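Local atomic coordinates of choline binding protein PCPA (Streptococcus pneumoniae, PDB entry 4CP6), a protein that belongs to the choline-binding surface proteins of the pneumococcus, carries a leucine-rich repeat region and has been studied as a vaccine antigen. Residues 24-29 with 38-43; 293-298 with 316-321. One frame throughout, in Å; residues are numbered along the deposited sequence.

In the fold
Two ways of joining neighbouring strands are illustrated by this elongated, mostly non-helical chain. Interaction 1 (24-29 with 38-43) lies near the N-terminus, in a beta hairpin whose second strand pairs in parallel with strand 69-76, which in turn pairs with 106-107 in the sheet of the first repeats. Interaction 2 (293-298 with 316-321) sits in the second repeat region, where successive parallel segments are stacked. Their centres are 55 Å apart and their nearest atoms about 43 Å, on opposite sides of the chain's centre, so neither touches the other. The first is antiparallel and bonded directly between backbones; the second runs nearly parallel, held by one direct backbone bond and apolar side chains, with waters bridging where the backbones part.

Interaction 1 (24-29 with 38-43); sequences IKYKVL and VQVGNG
Y26 and V40 face each other as a non-hydrogen-bonded antiparallel pair, with V28 and V38 forming the next such pair on the same side of the sheet. The tyrosine ring approaches the valines obliquely: CE2 of Y26 is 3.8 Å from CG2 of V40, and its CD2 is 3.9 Å from CG2 of V38. V40 turns CG2 anti to its own N, and that methyl also meets CG2 of I24 at 3.7 Å. Between the two apolar pairs, backbone hydrogen bonds run from K27 N to Q39 O and from Q39 N to K27 O, each 3.0 Å. A further bond, from G41 N to K25 O, is shorter at 2.7 Å.

On the other side, the aliphatic part of K27 runs alongside Q39, CB of K27 lying 3.7 Å from CG of Q39. The NE2 end of the amide is held from within its own segment, Q39 NE2 donating to G41 O at 3.1 Å, while the L29 side chain lies roughly perpendicular to that of Q39. Farther out, F71 and V73 pack on V38. This is the pattern of a beta hairpin, here near the N-terminal end of the chain and joined through strand 69-76 to the strands of the leucine-rich repeats.

Interaction 2 (293-298 with 316-321); sequences KLEEIS and ELKELI
E295 and K318 run alongside one another in the same direction, each extended beyond CG. The two chains keep company along their length, CE of K318 passing 4.1 Å from CD of E295. Their charged ends nevertheless stay loosely paired, OE1 of E295 and NZ of K318 forming a long salt bridge of 4.0 Å. The firm link beneath them is the backbone bond from K318 N to E295 O, 3.0 Å and almost straight at 174°.

E316 lies alongside E295 too, nearer the base of its side chain, while K318 runs along its outer part. CB of E316 approaches CG of E295 at 4.1 Å, but a bend at chi2 (-69°) carries the E316 carboxylate away, and the two carboxylate planes are turned 57° apart. A water lies between OE2 of E295 and OE1 of E316, and the latter oxygen is also salt-bridged to K339.

Toward the interior the contact becomes apolar. I297 crosses L320 obliquely, CG2 of I297 meeting CD2 of L320 at 3.6 Å, and F311 touches both residues as well as L317. Alongside, the strands part: one water accepts from I297 N and donates to E319 O, while another donates to I297 O and accepts from I321 N. The contact thus joins two successive rungs, consistent with the stacked short parallel strands of a BspA-type leucine-rich repeat region, with I297, L317 and L320 packing between them.

Where the two glutamates come close, K318 and K339 probably moderate the repulsion between like charges, with the shared water helping to separate them.

Interaction 1 (24-29 with 38-43)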
loop_
_atom_site.group_PDB
_atom_site.type_symbol
_atom_site.label_atom_id
_atom_site.label_comp_id
_atom_site.label_asym_id
_atom_site.label_seq_id
_atom_site.Cartn_x
_atom_site.Cartn_y
_atom_site.Cartn_z
ATOM N N ILE A 24 24.038 27.045 -3.568
ATOM C CA ILE A 24 23.113 26.258 -2.753
ATOM C C ILE A 24 22.424 27.289 -1.857
ATOM O O ILE A 24 23.105 28.059 -1.158
ATOM C CB ILE A 24 23.785 25.123 -1.935
ATOM C CG1 ILE A 24 24.459 24.082 -2.869
ATOM C CG2 ILE A 24 22.753 24.432 -1.002
ATOM C CD1 ILE A 24 25.239 22.924 -2.180
ATOM N N LYS A 25 21.089 27.281 -1.835
ATOM C CA LYS A 25 20.326 28.159 -0.964
ATOM C C LYS A 25 20.011 27.431 0.333
ATOM O O LYS A 25 19.704 26.230 0.304
ATOM C CB LYS A 25 19.013 28.590 -1.629
ATOM C CG LYS A 25 19.236 29.530 -2.800
ATOM C CD LYS A 25 17.928 29.839 -3.522
ATOM C CE LYS A 25 18.086 30.871 -4.624
ATOM N NZ LYS A 25 18.963 30.371 -5.722
ATOM N N TYR A 26 20.067 28.154 1.446
ATOM C CA TYR A 26 19.748 27.693 2.790
ATOM C C TYR A 26 18.761 28.676 3.396
ATOM O O TYR A 26 18.879 29.887 3.166
ATOM C CB TYR A 26 21.001 27.655 3.669
ATOM C CG TYR A 26 22.086 26.768 3.121
ATOM C CD1 TYR A 26 23.021 27.258 2.212
ATOM C CD2 TYR A 26 22.209 25.447 3.540
ATOM C CE1 TYR A 26 24.049 26.455 1.731
ATOM C CE2 TYR A 26 23.214 24.623 3.037
ATOM C CZ TYR A 26 24.152 25.141 2.158
ATOM O OH TYR A 26 25.143 24.319 1.669
ATOM N N LYS A 27 17.793 28.185 4.178
ATOM C CA LYS A 27 16.833 29.079 4.797
ATOM C C LYS A 27 16.937 28.961 6.306
ATOM O O LYS A 27 16.942 27.857 6.823
ATOM C CB LYS A 27 15.412 28.761 4.279
ATOM C CG LYS A 27 14.323 29.662 4.823
ATOM C CD LYS A 27 13.003 29.369 4.153
ATOM C CE LYS A 27 11.900 30.203 4.748
ATOM N NZ LYS A 27 10.684 30.176 3.892
ATOM N N VAL A 28 17.099 30.096 7.012
ATOM C CA VAL A 28 17.270 30.145 8.454
ATOM C C VAL A 28 16.008 29.673 9.150
ATOM O O VAL A 28 14.909 30.192 8.892
ATOM C CB VAL A 28 17.694 31.568 8.924
ATOM C CG1 VAL A 28 17.848 31.612 10.441
ATOM C CG2 VAL A 28 18.996 32.007 8.230
ATOM N N LEU A 29 16.196 28.685 10.017
ATOM C CA LEU A 29 15.121 28.106 10.823
ATOM C C LEU A 29 15.086 28.727 12.209
ATOM O O LEU A 29 14.002 29.036 12.724
ATOM C CB LEU A 29 15.267 26.580 10.905
ATOM C CG LEU A 29 15.222 25.800 9.612
ATOM C CD1 LEU A 29 15.522 24.351 9.891
ATOM C CD2 LEU A 29 13.860 25.925 8.918
ATOM N N VAL A 38 19.826 26.033 9.858
ATOM C CA VAL A 38 19.236 26.215 8.541
ATOM C C VAL A 38 18.722 24.899 7.957
ATOM O O VAL A 38 19.199 23.821 8.320
ATOM C CB VAL A 38 20.237 26.830 7.497
ATOM C CG1 VAL A 38 20.545 28.293 7.784
ATOM C CG2 VAL A 38 21.524 26.014 7.363
ATOM N N GLN A 39 17.777 25.004 7.022
ATOM C CA GLN A 39 17.423 23.918 6.131
ATOM C C GLN A 39 18.231 24.151 4.850
ATOM O O GLN A 39 18.488 25.312 4.458
ATOM C CB GLN A 39 15.922 23.867 5.792
ATOM C CG GLN A 39 15.409 25.117 5.067
ATOM C CD GLN A 39 13.922 25.043 4.839
ATOM O OE1 GLN A 39 13.156 24.649 5.720
ATOM N NE2 GLN A 39 13.493 25.458 3.659
ATOM N N VAL A 40 18.665 23.062 4.199
ATOM C CA VAL A 40 19.318 23.107 2.899
ATOM C C VAL A 40 18.202 23.070 1.864
ATOM O O VAL A 40 17.369 22.151 1.874
ATOM C CB VAL A 40 20.432 22.044 2.686
ATOM C CG1 VAL A 40 19.940 20.623 2.990
ATOM C CG2 VAL A 40 21.026 22.130 1.283
ATOM N N GLY A 41 18.136 24.120 1.056
ATOM C CA GLY A 41 17.117 24.317 0.033
ATOM C C GLY A 41 16.136 25.374 0.503
ATOM O O GLY A 41 15.893 25.514 1.709
ATOM N N ASN A 42 15.562 26.145 -0.453
ATOM C CA ASN A 42 14.583 27.177 -0.082
ATOM C C ASN A 42 13.186 26.607 0.184
ATOM O O ASN A 42 12.302 27.356 0.598
ATOM C CB ASN A 42 14.530 28.289 -1.178
ATOM C CG ASN A 42 14.084 27.794 -2.541
ATOM O OD1 ASN A 42 13.585 26.669 -2.707
ATOM N ND2 ASN A 42 14.243 28.621 -3.565
ATOM N N GLY A 43 13.002 25.294 -0.051
ATOM C CA GLY A 43 11.734 24.596 0.179
ATOM C C GLY A 43 10.771 24.645 -0.996
ATOM O O GLY A 43 9.628 24.166 -0.888
HETATM O O HOH W 1 11.580 30.039 0.533
#

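Interaction 2 (293-298 with 316-321)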
loop_
_atom_site.group_PDB
_atom_site.type_symbol
_atom_site.label_atom_id
_atom_site.label_comp_id
_atom_site.label_asym_id
_atom_site.label_seq_id
_atom_site.Cartn_x
_atom_site.Cartn_y
_atom_site.Cartn_z
ATOM N N LYS A 293 -3.731 -16.092 -9.339
ATOM C CA LYS A 293 -3.764 -17.552 -9.397
ATOM C C LYS A 293 -4.858 -18.156 -8.501
ATOM O O LYS A 293 -5.102 -19.356 -8.562
ATOM C CB LYS A 293 -2.411 -18.156 -9.012
ATOM C CG LYS A 293 -1.411 -18.166 -10.161
ATOM C CD LYS A 293 -0.471 -19.343 -9.926
ATOM C CE LYS A 293 0.814 -19.329 -10.704
ATOM N NZ LYS A 293 1.545 -20.624 -10.501
ATOM N N LEU A 294 -5.547 -17.325 -7.674
ATOM C CA LEU A 294 -6.556 -17.808 -6.738
ATOM C C LEU A 294 -7.676 -18.518 -7.482
ATOM O O LEU A 294 -8.305 -17.902 -8.338
ATOM C CB LEU A 294 -7.107 -16.643 -5.903
ATOM C CG LEU A 294 -8.051 -17.017 -4.777
ATOM C CD1 LEU A 294 -7.307 -17.782 -3.647
ATOM C CD2 LEU A 294 -8.735 -15.763 -4.222
ATOM N N GLU A 295 -7.891 -19.801 -7.192
ATOM C CA GLU A 295 -8.912 -20.606 -7.871
ATOM C C GLU A 295 -10.108 -20.824 -6.984
ATOM O O GLU A 295 -11.241 -20.937 -7.460
ATOM C CB GLU A 295 -8.332 -21.977 -8.254
ATOM C CG GLU A 295 -7.274 -21.888 -9.342
ATOM C CD GLU A 295 -6.592 -23.194 -9.701
ATOM O OE1 GLU A 295 -6.930 -24.229 -9.082
ATOM O OE2 GLU A 295 -5.667 -23.165 -10.547
ATOM N N GLU A 296 -9.842 -20.968 -5.676
ATOM C CA GLU A 296 -10.875 -21.262 -4.715
ATOM C C GLU A 296 -10.640 -20.543 -3.413
ATOM O O GLU A 296 -9.516 -20.419 -2.961
ATOM C CB GLU A 296 -11.037 -22.776 -4.475
ATOM C CG GLU A 296 -9.769 -23.579 -4.388
ATOM C CD GLU A 296 -10.021 -25.076 -4.352
ATOM O OE1 GLU A 296 -10.809 -25.533 -3.492
ATOM O OE2 GLU A 296 -9.411 -25.793 -5.176
ATOM N N ILE A 297 -11.726 -20.038 -2.843
ATOM C CA ILE A 297 -11.693 -19.357 -1.561
ATOM C C ILE A 297 -12.845 -19.818 -0.714
ATOM O O ILE A 297 -13.978 -19.848 -1.202
ATOM C CB ILE A 297 -11.633 -17.830 -1.728
ATOM C CG1 ILE A 297 -11.432 -17.152 -0.343
ATOM C CG2 ILE A 297 -12.885 -17.290 -2.455
ATOM C CD1 ILE A 297 -11.179 -15.756 -0.439
ATOM N N SER A 298 -12.586 -20.203 0.546
ATOM C CA SER A 298 -13.662 -20.613 1.435
ATOM C C SER A 298 -14.009 -19.415 2.329
ATOM O O SER A 298 -13.118 -18.906 3.032
ATOM C CB SER A 298 -13.236 -21.807 2.283
ATOM O OG SER A 298 -14.278 -22.166 3.170
ATOM N N GLU A 316 -8.198 -16.442 -12.208
ATOM C CA GLU A 316 -8.451 -17.874 -12.143
ATOM C C GLU A 316 -9.548 -18.301 -11.197
ATOM O O GLU A 316 -9.775 -19.498 -11.012
ATOM C CB GLU A 316 -7.156 -18.629 -11.795
ATOM C CG GLU A 316 -6.076 -18.516 -12.851
ATOM C CD GLU A 316 -6.310 -19.213 -14.179
ATOM O OE1 GLU A 316 -7.090 -20.185 -14.238
ATOM O OE2 GLU A 316 -5.673 -18.779 -15.162
ATOM N N LEU A 317 -10.244 -17.333 -10.543
ATOM C CA LEU A 317 -11.251 -17.723 -9.557
ATOM C C LEU A 317 -12.414 -18.432 -10.200
ATOM O O LEU A 317 -13.058 -17.857 -11.078
ATOM C CB LEU A 317 -11.673 -16.477 -8.772
ATOM C CG LEU A 317 -12.685 -16.652 -7.659
ATOM C CD1 LEU A 317 -12.153 -17.530 -6.566
ATOM C CD2 LEU A 317 -13.086 -15.286 -7.129
ATOM N N LYS A 318 -12.719 -19.663 -9.767
ATOM C CA LYS A 318 -13.724 -20.471 -10.463
ATOM C C LYS A 318 -15.138 -20.354 -9.955
ATOM O O LYS A 318 -16.075 -20.578 -10.726
ATOM C CB LYS A 318 -13.319 -21.959 -10.430
ATOM C CG LYS A 318 -11.924 -22.239 -10.999
ATOM C CD LYS A 318 -11.534 -23.723 -10.811
ATOM C CE LYS A 318 -10.191 -24.034 -11.436
ATOM N NZ LYS A 318 -9.890 -25.489 -11.434
ATOM N N GLU A 319 -15.309 -20.043 -8.667
ATOM C CA GLU A 319 -16.627 -19.998 -8.041
ATOM C C GLU A 319 -16.525 -19.124 -6.834
ATOM O O GLU A 319 -15.426 -18.956 -6.286
ATOM C CB GLU A 319 -17.024 -21.433 -7.591
ATOM C CG GLU A 319 -18.403 -21.572 -6.970
ATOM C CD GLU A 319 -18.832 -22.974 -6.580
ATOM O OE1 GLU A 319 -18.006 -23.908 -6.691
ATOM O OE2 GLU A 319 -20.001 -23.136 -6.157
ATOM N N LEU A 320 -17.672 -18.575 -6.399
ATOM C CA LEU A 320 -17.736 -17.825 -5.158
ATOM C C LEU A 320 -19.017 -18.186 -4.480
ATOM O O LEU A 320 -20.087 -18.116 -5.105
ATOM C CB LEU A 320 -17.712 -16.304 -5.372
ATOM C CG LEU A 320 -16.386 -15.606 -5.332
ATOM C CD1 LEU A 320 -16.521 -14.156 -5.776
ATOM C CD2 LEU A 320 -15.757 -15.700 -3.929
ATOM N N ILE A 321 -18.925 -18.582 -3.215
ATOM C CA ILE A 321 -20.076 -18.842 -2.399
ATOM C C ILE A 321 -20.110 -17.787 -1.303
ATOM O O ILE A 321 -19.314 -17.860 -0.356
ATOM C CB ILE A 321 -20.063 -20.269 -1.830
ATOM C CG1 ILE A 321 -20.020 -21.298 -2.991
ATOM C CG2 ILE A 321 -21.262 -20.475 -0.891
ATOM C CD1 ILE A 321 -19.632 -22.711 -2.540
HETATM O O HOH W 2 -6.706 -22.636 -13.074
HETATM O O HOH W 3 -14.164 -20.515 -4.349
HETATM O O HOH W 4 -16.352 -19.693 -2.455
HETATM O O HOH W 5 -17.103 -19.327 0.090
#